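Local coordinates for protein flagellin hook IN motif family (Aeromonas hydrophila subsp. hydrophila, PDB 6XI1) that probably extends a bacterial RTX adhesin toward its target as a tandem array of beta-sandwich repeats with calcium ions bound at their junctions, at residues V35-S40 / V127-V132. Residues are numbered along the deposited sequence; the frame is centred on the assembly and turned at random.
With CA (calcium ion), chain M; CA (calcium ion), chain L; CA (calcium ion), chain Q.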
loop_
_atom_site.group_PDB
_atom_site.type_symbol
_atom_site.label_atom_id
_atom_site.label_comp_id
_atom_site.label_asym_id
_atom_site.label_seq_id
_atom_site.Cartn_x
_atom_site.Cartn_y
_atom_site.Cartn_z
ATOM N N VAL A 35 -15.391 -57.874 -25.641
ATOM C CA VAL A 35 -15.209 -56.551 -26.291
ATOM C C VAL A 35 -14.854 -55.575 -25.166
ATOM O O VAL A 35 -15.243 -55.811 -24.011
ATOM C CB VAL A 35 -16.463 -56.109 -27.071
ATOM C CG1 VAL A 35 -16.748 -57.045 -28.245
ATOM C CG2 VAL A 35 -17.693 -55.986 -26.167
ATOM N N THR A 36 -14.029 -54.585 -25.484
ATOM C CA THR A 36 -13.666 -53.477 -24.573
ATOM C C THR A 36 -14.316 -52.221 -25.140
ATOM O O THR A 36 -14.203 -51.955 -26.359
ATOM C CB THR A 36 -12.142 -53.385 -24.382
ATOM O OG1 THR A 36 -11.742 -54.640 -23.825
ATOM C CG2 THR A 36 -11.715 -52.263 -23.464
ATOM N N GLU A 37 -14.932 -51.439 -24.259
ATOM C CA GLU A 37 -15.405 -50.076 -24.555
ATOM C C GLU A 37 -14.325 -49.334 -25.341
ATOM O O GLU A 37 -13.155 -49.464 -24.945
ATOM C CB GLU A 37 -15.720 -49.384 -23.228
ATOM C CG GLU A 37 -15.980 -47.897 -23.381
ATOM C CD GLU A 37 -16.107 -47.129 -22.076
ATOM O OE1 GLU A 37 -16.169 -47.751 -21.012
ATOM O OE2 GLU A 37 -16.171 -45.917 -22.152
ATOM N N ASP A 38 -14.720 -48.635 -26.398
ATOM C CA ASP A 38 -13.886 -47.771 -27.273
ATOM C C ASP A 38 -12.771 -48.565 -27.997
ATOM O O ASP A 38 -11.809 -47.917 -28.482
ATOM C CB ASP A 38 -13.309 -46.591 -26.469
ATOM C CG ASP A 38 -14.376 -45.699 -25.831
ATOM O OD1 ASP A 38 -15.427 -45.492 -26.452
ATOM O OD2 ASP A 38 -14.162 -45.247 -24.682
ATOM N N GLU A 39 -12.852 -49.900 -28.090
ATOM C CA GLU A 39 -11.802 -50.683 -28.826
ATOM C C GLU A 39 -11.994 -50.402 -30.321
ATOM O O GLU A 39 -11.012 -50.513 -31.095
ATOM C CB GLU A 39 -11.802 -52.184 -28.505
ATOM C CG GLU A 39 -13.007 -52.935 -29.064
ATOM C CD GLU A 39 -12.992 -54.449 -28.897
ATOM O OE1 GLU A 39 -12.363 -54.940 -27.919
ATOM O OE2 GLU A 39 -13.614 -55.134 -29.740
ATOM N N SER A 40 -13.208 -50.014 -30.693
ATOM C CA SER A 40 -13.657 -49.788 -32.080
ATOM C C SER A 40 -14.939 -48.958 -32.040
ATOM O O SER A 40 -15.559 -48.884 -30.973
ATOM C CB SER A 40 -13.877 -51.120 -32.789
ATOM O OG SER A 40 -14.873 -51.914 -32.134
ATOM N N VAL A 127 -13.753 -48.843 -19.915
ATOM C CA VAL A 127 -12.544 -47.996 -19.732
ATOM C C VAL A 127 -12.964 -46.666 -19.110
ATOM O O VAL A 127 -14.122 -46.222 -19.299
ATOM C CB VAL A 127 -11.794 -47.787 -21.066
ATOM C CG1 VAL A 127 -11.279 -49.094 -21.651
ATOM C CG2 VAL A 127 -12.655 -47.064 -22.063
ATOM N N ASN A 128 -12.015 -46.009 -18.448
ATOM C CA ASN A 128 -12.260 -44.683 -17.840
ATOM C C ASN A 128 -12.636 -43.670 -18.911
ATOM O O ASN A 128 -12.046 -43.660 -20.005
ATOM C CB ASN A 128 -11.076 -44.131 -17.050
ATOM C CG ASN A 128 -11.520 -42.922 -16.257
ATOM O OD1 ASN A 128 -12.472 -43.011 -15.467
ATOM N ND2 ASN A 128 -10.890 -41.787 -16.527
ATOM N N ASP A 129 -13.598 -42.836 -18.582
ATOM C CA ASP A 129 -13.918 -41.589 -19.306
ATOM C C ASP A 129 -13.519 -40.463 -18.361
ATOM O O ASP A 129 -13.924 -40.505 -17.143
ATOM C CB ASP A 129 -15.399 -41.516 -19.689
ATOM C CG ASP A 129 -15.761 -42.404 -20.880
ATOM O OD1 ASP A 129 -15.827 -43.615 -20.682
ATOM O OD2 ASP A 129 -15.928 -41.859 -22.002
ATOM N N ALA A 130 -12.719 -39.535 -18.867
ATOM C CA ALA A 130 -12.335 -38.314 -18.124
ATOM C C ALA A 130 -13.604 -37.601 -17.641
ATOM O O ALA A 130 -14.581 -37.433 -18.402
ATOM C CB ALA A 130 -11.487 -37.414 -19.006
ATOM N N ALA A 131 -13.584 -37.124 -16.410
ATOM C CA ALA A 131 -14.618 -36.198 -15.897
ATOM C C ALA A 131 -14.607 -34.903 -16.742
ATOM O O ALA A 131 -13.540 -34.511 -17.288
ATOM C CB ALA A 131 -14.392 -35.924 -14.435
ATOM N N VAL A 132 -15.758 -34.263 -16.840
ATOM C CA VAL A 132 -15.935 -32.939 -17.484
ATOM C C VAL A 132 -16.195 -31.927 -16.360
ATOM O O VAL A 132 -17.251 -32.026 -15.680
ATOM C CB VAL A 132 -17.056 -32.932 -18.536
ATOM C CG1 VAL A 132 -17.272 -31.534 -19.113
ATOM C CG2 VAL A 132 -16.723 -33.930 -19.646
HETATM CA CA CA M . -15.322 -43.985 -23.128
HETATM CA CA CA L . -16.419 -45.674 -19.611
HETATM CA CA CA Q . -14.420 -41.350 -15.213
HETATM O O HOH W 1 -12.995 -43.486 -22.408
HETATM O O HOH W 2 -14.772 -42.402 -24.772
#
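Glu37 swings CG opposite its backbone N (chi1 170°) and runs on extended, carrying its carboxylate to Val127 and Asp129, while Asp38 sets CG anti to its carbonyl carbon and sends OD2 to the same place. This is the calcium-filled junction between two beta-sandwich repeats of the cadherin-like family: strand 26-36 runs into a type II turn from Thr36 to Glu39 and faces the linker between strands 117-125 and 132-142. Two calcium ions sit side by side here. Glu37 chelates the chain L ion through both oxygens, and its OE2 also bridges to the chain M ion at 2.3 Å. Asp129 mirrors this: OD1 bridges both ions, OD2 binds the chain M ion alone. The two bridging oxygens, Glu37 OE2 and Asp129 OD1, therefore lie 2.8 Å apart, a closeness that the two calcium ions probably make tolerable by offsetting the negative charge. Val127 O joins the chain L ion, with Leu98 O, Gln96 and Asp162 from elsewhere; Asp38 OD2, two waters and Gln96 OE1, the one outside ligand, complete the chain M site, with Asn92 a further polar partner of Asp38. Asn128 OD1 and Asp129 O turn to a third calcium (chain Q), completed by Asp160, Asp162, Glu166 and Asp220 of the following repeat, so Asp129 links all three ions and should help stiffen the joint. Val127 also packs: CG1 meets Thr36 CG2 at 3.7 Å, and CG2 lies 3.5 Å from Glu37 CD. Val127 N donates a nearly straight bond (166°) to Glu37 OE1 at 2.9 Å, approaching 58° above the carboxylate plane.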